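Local coordinates for protein zinc peptidase (Vibrio cholerae, PDB 2GU1) that cuts the peptide cross-links between peptidoglycan strands as a zinc-dependent DD-endopeptidase of the bacterial cell wall, and may stand in for related endopeptidases during zinc starvation, at residues A[64-69]-A[76-81]; A[208-213]-A[237-242]; A[150-155]-A[163-168]. One frame throughout, in Å; residues are numbered along the deposited sequence.

Interaction 1 of 3, residues A[64-69]-A[76-81]; sequences LSRLIY and KAIYTR
Arg66 reaches across to Thr80 and holds its hydroxyl side-on, NE and NH2 both donating to Thr80 OG1 at 3.1 and 3.2 Å. The oxygen lies 18° out of the guanidinium plane, and neither bond is straight. The Arg66 chain leaves with CG anti to the backbone N (chi1 164°), and a bend at chi3 lays the guanidinium over the neighbouring strand, where Ile78 CG2 packs on one face, 3.7 Å from Arg66 NE. On the other side of the sheet Leu67 and Tyr79 run side by side, Leu67 CD2 lying 3.9 Å from Tyr79 CD2. The phenol ends in a hydrogen bond to Asp39, and Tyr89 meets the ring edge-to-face. At the end of the pair Arg81, bent at chi3, brings NE to Leu64 O (3.0 Å), the oxygen lying in the guanidinium plane; its NH2 forms a salt bridge with Asp59. The backbones pair antiparallel throughout, with two-way bonds at Leu67–Tyr79 and Tyr69–Ala77. Ser65 and Arg66 both face Met57 of the preceding strand, a classic beta bulge. The whole is a beta hairpin whose strands 64-70 and 75-81 are third and fourth in the five-stranded antiparallel sheet of the OapA-type LysM-like domain.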
ATOM      1  N   LEU A  64      -4.728  24.484 -14.714  1.00 35.20           N
ATOM      2  CA  LEU A  64      -3.920  23.776 -13.724  1.00 33.47           C
ATOM      3  C   LEU A  64      -2.441  23.756 -14.092  1.00 30.78           C
ATOM      4  O   LEU A  64      -2.070  23.286 -15.163  1.00 30.82           O
ATOM      5  CB  LEU A  64      -4.418  22.333 -13.580  1.00 31.10           C
ATOM      6  CG  LEU A  64      -3.802  21.500 -12.455  1.00 29.96           C
ATOM      7  CD1 LEU A  64      -4.304  22.015 -11.114  1.00 28.67           C
ATOM      8  CD2 LEU A  64      -4.177  20.037 -12.630  1.00 28.45           C
ATOM      9  N   SER A  65      -1.599  24.260 -13.198  1.00 31.11           N
ATOM     10  CA  SER A  65      -0.161  24.277 -13.437  1.00 32.23           C
ATOM     11  C   SER A  65       0.540  23.311 -12.482  1.00 31.26           C
ATOM     12  O   SER A  65       1.639  22.831 -12.759  1.00 29.34           O
ATOM     13  CB  SER A  65       0.398  25.687 -13.244  1.00 33.62           C
ATOM     14  OG  SER A  65       0.284  26.097 -11.896  1.00 38.71           O
ATOM     15  N   ARG A  66      -0.099  23.038 -11.348  1.00 30.06           N
ATOM     16  CA  ARG A  66       0.454  22.119 -10.367  1.00 30.43           C
ATOM     17  C   ARG A  66      -0.586  21.606  -9.381  1.00 30.12           C
ATOM     18  O   ARG A  66      -1.426  22.368  -8.893  1.00 30.09           O
ATOM     19  CB  ARG A  66       1.582  22.783  -9.585  1.00 31.54           C
ATOM     20  CG  ARG A  66       1.933  22.024  -8.322  1.00 37.70           C
ATOM     21  CD  ARG A  66       3.069  22.676  -7.570  1.00 40.26           C
ATOM     22  NE  ARG A  66       4.340  22.471  -8.253  1.00 43.66           N
ATOM     23  CZ  ARG A  66       5.502  22.937  -7.813  1.00 46.39           C
ATOM     24  NH1 ARG A  66       5.552  23.640  -6.689  1.00 45.88           N
ATOM     25  NH2 ARG A  66       6.616  22.689  -8.492  1.00 48.12           N
ATOM     26  N   LEU A  67      -0.504  20.310  -9.091  1.00 27.60           N
ATOM     27  CA  LEU A  67      -1.395  19.641  -8.146  1.00 25.19           C
ATOM     28  C   LEU A  67      -0.552  19.057  -7.017  1.00 23.94           C
ATOM     29  O   LEU A  67       0.451  18.382  -7.276  1.00 21.53           O
ATOM     30  CB  LEU A  67      -2.153  18.496  -8.832  1.00 25.62           C
ATOM     31  CG  LEU A  67      -2.816  17.470  -7.904  1.00 26.15           C
ATOM     32  CD1 LEU A  67      -4.030  18.097  -7.246  1.00 25.37           C
ATOM     33  CD2 LEU A  67      -3.224  16.226  -8.694  1.00 26.18           C
ATOM     34  N   ILE A  68      -0.949  19.319  -5.774  1.00 20.58           N
ATOM     35  CA  ILE A  68      -0.236  18.773  -4.625  1.00 22.04           C
ATOM     36  C   ILE A  68      -1.227  17.898  -3.858  1.00 24.19           C
ATOM     37  O   ILE A  68      -2.288  18.369  -3.422  1.00 24.19           O
ATOM     38  CB  ILE A  68       0.298  19.873  -3.668  1.00 22.74           C
ATOM     39  CG1 ILE A  68       1.244  20.825  -4.411  1.00 22.04           C
ATOM     40  CG2 ILE A  68       1.081  19.237  -2.525  1.00 23.88           C
ATOM     41  CD1 ILE A  68       0.523  21.803  -5.309  1.00 25.78           C
ATOM     42  N   TYR A  69      -0.889  16.619  -3.728  1.00 21.33           N
ATOM     43  CA  TYR A  69      -1.729  15.675  -3.007  1.00 21.39           C
ATOM     44  C   TYR A  69      -1.109  15.477  -1.628  1.00 21.20           C
ATOM     45  O   TYR A  69      -0.088  14.802  -1.473  1.00 20.57           O
ATOM     46  CB  TYR A  69      -1.825  14.347  -3.791  1.00 22.23           C
ATOM     47  CG  TYR A  69      -2.421  13.163  -3.044  1.00 25.55           C
ATOM     48  CD1 TYR A  69      -3.357  13.340  -2.015  1.00 24.88           C
ATOM     49  CD2 TYR A  69      -2.059  11.856  -3.387  1.00 25.68           C
ATOM     50  CE1 TYR A  69      -3.918  12.235  -1.344  1.00 25.63           C
ATOM     51  CE2 TYR A  69      -2.609  10.755  -2.734  1.00 26.12           C
ATOM     52  CZ  TYR A  69      -3.536  10.949  -1.714  1.00 26.73           C
ATOM     53  OH  TYR A  69      -4.059   9.855  -1.072  1.00 26.05           O
ATOM     54  N   LYS A  76       3.619  14.267   0.741  1.00 28.21           N
ATOM     55  CA  LYS A  76       2.859  14.831  -0.362  1.00 27.56           C
ATOM     56  C   LYS A  76       3.435  14.461  -1.728  1.00 26.26           C
ATOM     57  O   LYS A  76       4.650  14.367  -1.897  1.00 26.18           O
ATOM     58  CB  LYS A  76       2.797  16.355  -0.229  1.00 30.99           C
ATOM     59  CG  LYS A  76       4.160  17.023  -0.187  1.00 32.11           C
ATOM     60  CD  LYS A  76       4.039  18.520   0.063  1.00 34.76           C
ATOM     61  CE  LYS A  76       5.413  19.171   0.169  1.00 33.67           C
ATOM     62  NZ  LYS A  76       5.323  20.627   0.495  1.00 37.07           N
ATOM     63  N   ALA A  77       2.538  14.251  -2.688  1.00 25.16           N
ATOM     64  CA  ALA A  77       2.891  13.921  -4.064  1.00 26.06           C
ATOM     65  C   ALA A  77       2.673  15.210  -4.852  1.00 27.18           C
ATOM     66  O   ALA A  77       1.597  15.801  -4.784  1.00 28.18           O
ATOM     67  CB  ALA A  77       1.975  12.820  -4.594  1.00 25.03           C
ATOM     68  N   ILE A  78       3.690  15.646  -5.586  1.00 27.83           N
ATOM     69  CA  ILE A  78       3.608  16.884  -6.350  1.00 26.44           C
ATOM     70  C   ILE A  78       3.595  16.629  -7.857  1.00 27.51           C
ATOM     71  O   ILE A  78       4.531  16.042  -8.406  1.00 26.72           O
ATOM     72  CB  ILE A  78       4.796  17.780  -5.994  1.00 30.10           C
ATOM     73  CG1 ILE A  78       4.846  17.961  -4.476  1.00 28.25           C
ATOM     74  CG2 ILE A  78       4.684  19.117  -6.722  1.00 29.37           C
ATOM     75  CD1 ILE A  78       6.144  18.551  -3.965  1.00 33.05           C
ATOM     76  N   TYR A  79       2.524  17.065  -8.517  1.00 26.65           N
ATOM     77  CA  TYR A  79       2.363  16.887  -9.959  1.00 26.12           C
ATOM     78  C   TYR A  79       2.530  18.252 -10.633  1.00 27.46           C
ATOM     79  O   TYR A  79       1.669  19.131 -10.509  1.00 25.58           O
ATOM     80  CB  TYR A  79       0.980  16.296 -10.264  1.00 24.93           C
ATOM     81  CG  TYR A  79       0.742  14.931  -9.626  1.00 23.81           C
ATOM     82  CD1 TYR A  79       0.940  13.755 -10.351  1.00 23.77           C
ATOM     83  CD2 TYR A  79       0.368  14.819  -8.278  1.00 23.75           C
ATOM     84  CE1 TYR A  79       0.770  12.491  -9.753  1.00 26.55           C
ATOM     85  CE2 TYR A  79       0.203  13.563  -7.673  1.00 25.62           C
ATOM     86  CZ  TYR A  79       0.403  12.407  -8.414  1.00 27.42           C
ATOM     87  OH  TYR A  79       0.227  11.167  -7.821  1.00 28.42           O
ATOM     88  N   THR A  80       3.636  18.418 -11.354  1.00 27.35           N
ATOM     89  CA  THR A  80       3.935  19.686 -12.013  1.00 29.22           C
ATOM     90  C   THR A  80       3.826  19.664 -13.532  1.00 30.28           C
ATOM     91  O   THR A  80       4.335  18.751 -14.186  1.00 30.57           O
ATOM     92  CB  THR A  80       5.347  20.162 -11.634  1.00 29.25           C
ATOM     93  OG1 THR A  80       5.439  20.275 -10.210  1.00 34.02           O
ATOM     94  CG2 THR A  80       5.647  21.516 -12.261  1.00 29.63           C
ATOM     95  N   ARG A  81       3.165  20.678 -14.090  1.00 31.45           N
ATOM     96  CA  ARG A  81       3.009  20.778 -15.535  1.00 32.40           C
ATOM     97  C   ARG A  81       4.314  21.242 -16.177  1.00 33.69           C
ATOM     98  O   ARG A  81       4.958  22.176 -15.695  1.00 29.79           O
ATOM     99  CB  ARG A  81       1.877  21.744 -15.904  1.00 34.62           C
ATOM    100  CG  ARG A  81       1.723  21.933 -17.413  1.00 40.14           C
ATOM    101  CD  ARG A  81       0.365  22.489 -17.808  1.00 44.31           C
ATOM    102  NE  ARG A  81       0.091  23.802 -17.230  1.00 49.01           N
ATOM    103  CZ  ARG A  81       0.796  24.900 -17.480  1.00 50.97           C
ATOM    104  NH1 ARG A  81       1.834  24.856 -18.306  1.00 52.92           N
ATOM    105  NH2 ARG A  81       0.460  26.046 -16.900  1.00 51.97           N
TER

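Interaction 2 of 3, residues A[208-213]-A[237-242]; sequences KAYRQI and FATPIG
A single antiparallel bridge at the edge of the M23 peptidase sheet, Ile213 opposite Phe237, joins the start of strand 213-215, and the loop before it, to the segment that follows the zinc ligand Asp236. Beside this non-hydrogen-bonded pair, Ala238 N donates to Gln212 O at 2.8 Å. The side chains of Ile213 and Phe237 lie alongside each other, and Ile213 CG1 is 3.6 Å from Phe237 CE1. Arg211 O comes in the plane of the phenyl ring at its edge, 3.5 Å from CD1 of Phe237, while Phe237 also packs on Phe314 and Pro205. Further along, Tyr210 lays its ring against Pro240, whose side chain runs roughly perpendicular to that of the tyrosine. With CG beside the backbone N (chi1 -48°), the phenol is turned so that Pro240 CD sits over one face in a CH-pi contact, 3.5 Å from the centroid of the Tyr210 ring and shifted toward the rim. Ala209 CB covers the opposite face. Thr239 CG2 packs on the root of the side chain, 3.6 Å from Tyr210 CB. An inverse gamma turn centred on Ala238 swings the chain from Phe237 toward this aromatic contact. The side chain of Ile213 lies about 9 Å from the zinc ion, near Asp236 and His232 but not among the ligands. The arrangement belongs to the outer edge of the lysostaphin-type beta fold, next to its His-Asp-His zinc site.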
ATOM      1  N   LYS A 208       7.010 -20.761 -13.921  1.00 30.07           N
ATOM      2  CA  LYS A 208       8.344 -20.763 -14.516  1.00 30.18           C
ATOM      3  C   LYS A 208       8.383 -20.387 -15.989  1.00 28.89           C
ATOM      4  O   LYS A 208       9.290 -19.676 -16.439  1.00 26.29           O
ATOM      5  CB  LYS A 208       9.003 -22.137 -14.326  1.00 36.06           C
ATOM      6  CG  LYS A 208       9.176 -22.545 -12.867  1.00 40.60           C
ATOM      7  CD  LYS A 208       9.987 -23.830 -12.737  1.00 44.54           C
ATOM      8  CE  LYS A 208      10.174 -24.219 -11.281  1.00 47.61           C
ATOM      9  NZ  LYS A 208      11.017 -25.444 -11.134  1.00 49.57           N
ATOM     10  N   ALA A 209       7.401 -20.848 -16.746  1.00 26.69           N
ATOM     11  CA  ALA A 209       7.369 -20.561 -18.177  1.00 29.72           C
ATOM     12  C   ALA A 209       7.369 -19.074 -18.532  1.00 30.01           C
ATOM     13  O   ALA A 209       7.832 -18.692 -19.607  1.00 32.36           O
ATOM     14  CB  ALA A 209       6.150 -21.247 -18.814  1.00 29.33           C
ATOM     15  N   TYR A 210       6.883 -18.227 -17.632  1.00 30.79           N
ATOM     16  CA  TYR A 210       6.798 -16.796 -17.933  1.00 31.54           C
ATOM     17  C   TYR A 210       7.591 -15.881 -16.997  1.00 32.53           C
ATOM     18  O   TYR A 210       7.286 -14.690 -16.867  1.00 29.00           O
ATOM     19  CB  TYR A 210       5.326 -16.382 -17.927  1.00 30.92           C
ATOM     20  CG  TYR A 210       4.437 -17.317 -18.724  1.00 31.90           C
ATOM     21  CD1 TYR A 210       4.664 -17.532 -20.085  1.00 31.70           C
ATOM     22  CD2 TYR A 210       3.367 -17.980 -18.122  1.00 32.82           C
ATOM     23  CE1 TYR A 210       3.845 -18.382 -20.826  1.00 33.37           C
ATOM     24  CE2 TYR A 210       2.537 -18.831 -18.855  1.00 31.44           C
ATOM     25  CZ  TYR A 210       2.781 -19.025 -20.205  1.00 32.99           C
ATOM     26  OH  TYR A 210       1.953 -19.839 -20.946  1.00 33.41           O
ATOM     27  N   ARG A 211       8.620 -16.433 -16.364  1.00 32.56           N
ATOM     28  CA  ARG A 211       9.419 -15.661 -15.429  1.00 32.88           C
ATOM     29  C   ARG A 211      10.489 -14.781 -16.081  1.00 33.48           C
ATOM     30  O   ARG A 211      11.233 -14.085 -15.391  1.00 34.84           O
ATOM     31  CB  ARG A 211      10.015 -16.606 -14.372  1.00 31.22           C
ATOM     32  CG  ARG A 211       8.927 -17.279 -13.536  1.00 31.68           C
ATOM     33  CD  ARG A 211       9.430 -18.171 -12.392  1.00 30.01           C
ATOM     34  NE  ARG A 211       8.289 -18.688 -11.639  1.00 30.91           N
ATOM     35  CZ  ARG A 211       8.343 -19.630 -10.702  1.00 31.53           C
ATOM     36  NH1 ARG A 211       9.500 -20.189 -10.377  1.00 30.42           N
ATOM     37  NH2 ARG A 211       7.228 -20.020 -10.091  1.00 31.79           N
ATOM     38  N   GLN A 212      10.553 -14.786 -17.409  1.00 34.05           N
ATOM     39  CA  GLN A 212      11.526 -13.940 -18.095  1.00 37.54           C
ATOM     40  C   GLN A 212      11.192 -12.477 -17.797  1.00 38.38           C
ATOM     41  O   GLN A 212      10.065 -12.028 -18.032  1.00 37.46           O
ATOM     42  CB  GLN A 212      11.484 -14.159 -19.612  1.00 37.84           C
ATOM     43  CG  GLN A 212      12.349 -13.163 -20.380  1.00 43.55           C
ATOM     44  CD  GLN A 212      12.245 -13.304 -21.890  1.00 46.75           C
ATOM     45  OE1 GLN A 212      12.828 -12.514 -22.637  1.00 48.76           O
ATOM     46  NE2 GLN A 212      11.507 -14.310 -22.347  1.00 49.32           N
ATOM     47  N   ILE A 213      12.166 -11.742 -17.271  1.00 38.13           N
ATOM     48  CA  ILE A 213      11.972 -10.330 -16.956  1.00 38.67           C
ATOM     49  C   ILE A 213      12.366  -9.486 -18.170  1.00 39.22           C
ATOM     50  O   ILE A 213      13.517  -9.510 -18.607  1.00 40.16           O
ATOM     51  CB  ILE A 213      12.823  -9.919 -15.733  1.00 37.91           C
ATOM     52  CG1 ILE A 213      12.379 -10.718 -14.504  1.00 37.94           C
ATOM     53  CG2 ILE A 213      12.684  -8.431 -15.470  1.00 38.48           C
ATOM     54  CD1 ILE A 213      13.251 -10.499 -13.276  1.00 38.93           C
ATOM     55  N   PHE A 237       7.218  -9.151 -16.379  1.00 25.08           N
ATOM     56  CA  PHE A 237       7.384 -10.561 -16.752  1.00 25.89           C
ATOM     57  C   PHE A 237       6.759 -10.798 -18.126  1.00 26.28           C
ATOM     58  O   PHE A 237       5.708 -10.226 -18.455  1.00 25.92           O
ATOM     59  CB  PHE A 237       6.728 -11.480 -15.710  1.00 25.63           C
ATOM     60  CG  PHE A 237       7.427 -11.485 -14.380  1.00 24.37           C
ATOM     61  CD1 PHE A 237       8.696 -12.043 -14.247  1.00 25.77           C
ATOM     62  CD2 PHE A 237       6.831 -10.902 -13.264  1.00 25.73           C
ATOM     63  CE1 PHE A 237       9.363 -12.021 -13.021  1.00 26.50           C
ATOM     64  CE2 PHE A 237       7.484 -10.873 -12.034  1.00 24.72           C
ATOM     65  CZ  PHE A 237       8.754 -11.432 -11.909  1.00 25.29           C
ATOM     66  N   ALA A 238       7.415 -11.632 -18.931  1.00 26.59           N
ATOM     67  CA  ALA A 238       6.965 -11.928 -20.284  1.00 28.03           C
ATOM     68  C   ALA A 238       5.804 -12.910 -20.318  1.00 28.98           C
ATOM     69  O   ALA A 238       5.975 -14.082 -20.662  1.00 31.98           O
ATOM     70  CB  ALA A 238       8.129 -12.472 -21.106  1.00 27.37           C
ATOM     71  N   THR A 239       4.620 -12.429 -19.967  1.00 27.51           N
ATOM     72  CA  THR A 239       3.429 -13.271 -19.951  1.00 26.50           C
ATOM     73  C   THR A 239       2.525 -13.060 -21.150  1.00 27.38           C
ATOM     74  O   THR A 239       2.346 -11.938 -21.621  1.00 28.26           O
ATOM     75  CB  THR A 239       2.554 -12.991 -18.717  1.00 25.50           C
ATOM     76  OG1 THR A 239       2.306 -11.581 -18.628  1.00 28.52           O
ATOM     77  CG2 THR A 239       3.224 -13.474 -17.459  1.00 23.24           C
ATOM     78  N   PRO A 240       1.949 -14.150 -21.673  1.00 27.00           N
ATOM     79  CA  PRO A 240       1.043 -14.023 -22.813  1.00 25.78           C
ATOM     80  C   PRO A 240      -0.256 -13.529 -22.175  1.00 25.09           C
ATOM     81  O   PRO A 240      -0.455 -13.725 -20.979  1.00 20.99           O
ATOM     82  CB  PRO A 240       0.882 -15.463 -23.300  1.00 27.71           C
ATOM     83  CG  PRO A 240       2.120 -16.157 -22.802  1.00 30.61           C
ATOM     84  CD  PRO A 240       2.294 -15.560 -21.433  1.00 28.00           C
ATOM     85  N   ILE A 241      -1.121 -12.877 -22.943  1.00 21.66           N
ATOM     86  CA  ILE A 241      -2.389 -12.439 -22.389  1.00 22.02           C
ATOM     87  C   ILE A 241      -3.085 -13.738 -21.983  1.00 22.19           C
ATOM     88  O   ILE A 241      -3.090 -14.699 -22.759  1.00 22.89           O
ATOM     89  CB  ILE A 241      -3.248 -11.726 -23.459  1.00 22.11           C
ATOM     90  CG1 ILE A 241      -2.527 -10.466 -23.937  1.00 21.61           C
ATOM     91  CG2 ILE A 241      -4.619 -11.394 -22.895  1.00 24.37           C
ATOM     92  CD1 ILE A 241      -3.236  -9.712 -25.068  1.00 25.48           C
ATOM     93  N   GLY A 242      -3.640 -13.784 -20.774  1.00 22.22           N
ATOM     94  CA  GLY A 242      -4.331 -14.985 -20.326  1.00 22.29           C
ATOM     95  C   GLY A 242      -3.524 -15.881 -19.398  1.00 24.59           C
ATOM     96  O   GLY A 242      -4.066 -16.827 -18.818  1.00 25.72           O
TER

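Interaction 3 of 3, residues A[150-155]-A[163-168]; sequences ILVKQQ and GNSEIK
This is an antiparallel strand pair, the hairpin of strands 147-157 and 160-173 inside the five-stranded sheet of the Csd3-like second domain. The segments 150-155 and 163-168 are in register from Val152 opposite Ile167 to Gln154 opposite Ser165. Four backbone bonds join them: Lys153 and Glu166 bond both ways, Lys168 N reaches Leu151 O at 2.8 Å, and Gln155 N reaches Asn164 O at 3.0 Å. One face is apolar toward the Ile150 end. There Ile150 CG2 meets Ile167 CG2 at 3.7 Å, and Val152 CG2 faces Ile167 CG1 at 4.2 Å, the branched side chains crossing at a slant. Ile128 of helix 122-132 packs on both isoleucines, placing this face against the helix. Toward the other end Gln154 CG passes Ser165 CB. On the face of Lys153 and Glu166 the lysine chains meet through their methylenes, Lys153 CG coming to 3.5 Å from Lys168 CG. Lys168 is bent at chi2 (-40°) and again beyond, curling its aliphatic part over that of Lys153. The ammonium groups stay apart, with Lys153 NZ 5.9 Å from Lys168 NZ. Lys153 NZ is paired with Glu100 of the neighbouring strand, and Glu166 forms a salt bridge to Arg319 of the peptidase domain. The chemistry is therefore divided: apolar packing joins the Ile150 end of the helix-facing side, whereas on the other the two lysines touch through methylenes, the Lys153–Glu100 pairing probably tempers their repulsion, and Glu166 carries an ionic tie to the catalytic domain.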
ATOM      1  N   ILE A 150       0.681  -3.667  24.236  1.00 22.80           N
ATOM      2  CA  ILE A 150       1.011  -3.448  22.834  1.00 20.08           C
ATOM      3  C   ILE A 150       1.888  -2.208  22.699  1.00 20.71           C
ATOM      4  O   ILE A 150       1.478  -1.117  23.093  1.00 19.87           O
ATOM      5  CB  ILE A 150      -0.257  -3.200  22.003  1.00 21.28           C
ATOM      6  CG1 ILE A 150      -1.310  -4.268  22.327  1.00 18.52           C
ATOM      7  CG2 ILE A 150       0.085  -3.194  20.508  1.00 18.98           C
ATOM      8  CD1 ILE A 150      -0.857  -5.713  22.051  1.00 18.61           C
ATOM      9  N   LEU A 151       3.087  -2.364  22.148  1.00 19.70           N
ATOM     10  CA  LEU A 151       3.969  -1.206  21.960  1.00 18.75           C
ATOM     11  C   LEU A 151       3.795  -0.675  20.539  1.00 18.67           C
ATOM     12  O   LEU A 151       4.039  -1.392  19.567  1.00 20.14           O
ATOM     13  CB  LEU A 151       5.439  -1.579  22.192  1.00 19.73           C
ATOM     14  CG  LEU A 151       6.369  -0.370  22.023  1.00 21.76           C
ATOM     15  CD1 LEU A 151       6.133   0.592  23.174  1.00 21.03           C
ATOM     16  CD2 LEU A 151       7.834  -0.802  22.002  1.00 21.91           C
ATOM     17  N   VAL A 152       3.355   0.577  20.426  1.00 15.94           N
ATOM     18  CA  VAL A 152       3.142   1.213  19.137  1.00 19.77           C
ATOM     19  C   VAL A 152       4.030   2.454  18.982  1.00 21.01           C
ATOM     20  O   VAL A 152       4.341   3.141  19.956  1.00 20.44           O
ATOM     21  CB  VAL A 152       1.657   1.649  18.975  1.00 21.66           C
ATOM     22  CG1 VAL A 152       1.439   2.369  17.647  1.00 22.69           C
ATOM     23  CG2 VAL A 152       0.749   0.432  19.078  1.00 20.91           C
ATOM     24  N   LYS A 153       4.449   2.712  17.753  1.00 22.21           N
ATOM     25  CA  LYS A 153       5.250   3.880  17.438  1.00 26.14           C
ATOM     26  C   LYS A 153       4.306   4.798  16.686  1.00 25.99           C
ATOM     27  O   LYS A 153       3.663   4.376  15.726  1.00 24.45           O
ATOM     28  CB  LYS A 153       6.433   3.515  16.538  1.00 32.04           C
ATOM     29  CG  LYS A 153       7.622   2.940  17.278  1.00 38.25           C
ATOM     30  CD  LYS A 153       8.833   2.822  16.360  1.00 43.57           C
ATOM     31  CE  LYS A 153      10.096   2.531  17.160  1.00 46.13           C
ATOM     32  NZ  LYS A 153      10.387   3.625  18.132  1.00 47.82           N
ATOM     33  N   GLN A 154       4.204   6.043  17.138  1.00 26.31           N
ATOM     34  CA  GLN A 154       3.333   7.021  16.493  1.00 26.46           C
ATOM     35  C   GLN A 154       4.163   8.177  15.963  1.00 24.83           C
ATOM     36  O   GLN A 154       4.982   8.736  16.685  1.00 24.34           O
ATOM     37  CB  GLN A 154       2.301   7.561  17.483  1.00 26.79           C
ATOM     38  CG  GLN A 154       1.140   6.626  17.763  1.00 33.14           C
ATOM     39  CD  GLN A 154       0.193   7.198  18.803  1.00 36.37           C
ATOM     40  OE1 GLN A 154      -0.960   6.785  18.905  1.00 39.14           O
ATOM     41  NE2 GLN A 154       0.686   8.148  19.588  1.00 38.76           N
ATOM     42  N   GLN A 155       3.949   8.537  14.703  1.00 24.56           N
ATOM     43  CA  GLN A 155       4.698   9.633  14.116  1.00 26.30           C
ATOM     44  C   GLN A 155       3.982  10.950  14.362  1.00 27.46           C
ATOM     45  O   GLN A 155       2.759  11.053  14.215  1.00 25.80           O
ATOM     46  CB  GLN A 155       4.888   9.405  12.615  1.00 24.10           C
ATOM     47  CG  GLN A 155       5.662  10.501  11.898  1.00 25.50           C
ATOM     48  CD  GLN A 155       5.834  10.197  10.419  1.00 25.63           C
ATOM     49  OE1 GLN A 155       4.912   9.708   9.771  1.00 23.81           O
ATOM     50  NE2 GLN A 155       7.016  10.497   9.877  1.00 24.81           N
ATOM     51  N   GLY A 163      -0.953  10.680  12.166  1.00 28.42           N
ATOM     52  CA  GLY A 163      -1.895   9.615  11.892  1.00 27.32           C
ATOM     53  C   GLY A 163      -1.160   8.343  11.500  1.00 28.14           C
ATOM     54  O   GLY A 163      -1.755   7.262  11.422  1.00 30.21           O
ATOM     55  N   ASN A 164       0.139   8.469  11.247  1.00 24.79           N
ATOM     56  CA  ASN A 164       0.962   7.330  10.875  1.00 23.11           C
ATOM     57  C   ASN A 164       1.396   6.611  12.152  1.00 24.25           C
ATOM     58  O   ASN A 164       1.807   7.253  13.115  1.00 20.86           O
ATOM     59  CB  ASN A 164       2.196   7.805  10.096  1.00 24.86           C
ATOM     60  CG  ASN A 164       1.850   8.316   8.700  1.00 27.47           C
ATOM     61  OD1 ASN A 164       2.598   9.098   8.108  1.00 29.19           O
ATOM     62  ND2 ASN A 164       0.721   7.870   8.167  1.00 24.78           N
ATOM     63  N   SER A 165       1.289   5.282  12.162  1.00 21.94           N
ATOM     64  CA  SER A 165       1.679   4.497  13.331  1.00 21.83           C
ATOM     65  C   SER A 165       2.041   3.077  12.922  1.00 21.63           C
ATOM     66  O   SER A 165       1.683   2.631  11.833  1.00 20.56           O
ATOM     67  CB  SER A 165       0.530   4.422  14.337  1.00 21.78           C
ATOM     68  OG  SER A 165      -0.512   3.621  13.808  1.00 21.97           O
ATOM     69  N   GLU A 166       2.731   2.373  13.815  1.00 22.35           N
ATOM     70  CA  GLU A 166       3.137   0.993  13.550  1.00 23.49           C
ATOM     71  C   GLU A 166       3.313   0.228  14.855  1.00 23.44           C
ATOM     72  O   GLU A 166       3.938   0.722  15.802  1.00 24.35           O
ATOM     73  CB  GLU A 166       4.451   0.961  12.752  1.00 25.09           C
ATOM     74  CG  GLU A 166       4.815  -0.432  12.240  1.00 29.75           C
ATOM     75  CD  GLU A 166       6.019  -0.427  11.318  1.00 31.53           C
ATOM     76  OE1 GLU A 166       7.164  -0.446  11.823  1.00 30.74           O
ATOM     77  OE2 GLU A 166       5.815  -0.393  10.085  1.00 32.31           O
ATOM     78  N   ILE A 167       2.730  -0.963  14.917  1.00 19.68           N
ATOM     79  CA  ILE A 167       2.845  -1.808  16.100  1.00 20.41           C
ATOM     80  C   ILE A 167       4.222  -2.454  16.041  1.00 20.84           C
ATOM     81  O   ILE A 167       4.595  -3.038  15.016  1.00 20.04           O
ATOM     82  CB  ILE A 167       1.773  -2.920  16.095  1.00 19.56           C
ATOM     83  CG1 ILE A 167       0.382  -2.293  15.963  1.00 21.03           C
ATOM     84  CG2 ILE A 167       1.916  -3.783  17.335  1.00 20.45           C
ATOM     85  CD1 ILE A 167      -0.770  -3.301  16.081  1.00 21.09           C
ATOM     86  N   LYS A 168       4.970  -2.366  17.137  1.00 20.64           N
ATOM     87  CA  LYS A 168       6.314  -2.924  17.181  1.00 22.50           C
ATOM     88  C   LYS A 168       6.429  -4.183  18.029  1.00 20.83           C
ATOM     89  O   LYS A 168       7.276  -5.038  17.766  1.00 21.36           O
ATOM     90  CB  LYS A 168       7.309  -1.869  17.698  1.00 26.28           C
ATOM     91  CG  LYS A 168       7.257  -0.545  16.932  1.00 33.47           C
ATOM     92  CD  LYS A 168       7.080  -0.763  15.419  1.00 38.36           C
ATOM     93  CE  LYS A 168       8.335  -0.419  14.612  1.00 43.24           C
ATOM     94  NZ  LYS A 168       9.529  -1.232  14.982  1.00 44.56           N
TER

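From the N terminus, interaction 1 comes first, closing the short hairpin turn between strands 64-70 and 75-81 in the LysM-like domain. Interaction 3 follows, closing a second hairpin, between strands 147-157 and 160-173 of the Csd3-like domain. Interaction 2 is last and spans a longer loop, bringing 208-213 back against 237-242 beside the zinc site of the peptidase domain. The three lie in series, neither nested nor crossed, and none touches another. Centres of interactions 1 and 3 are about 30 Å apart, and those of 2 and 3 about 39 Å, on opposite sides of the chain's centre. Each hairpin pairs neighbouring strands of its own sheet, interaction 3 also reaching the peptidase domain through Glu166, while interaction 2 joins the chain at strand 213-215 to the segment after strand 235-237.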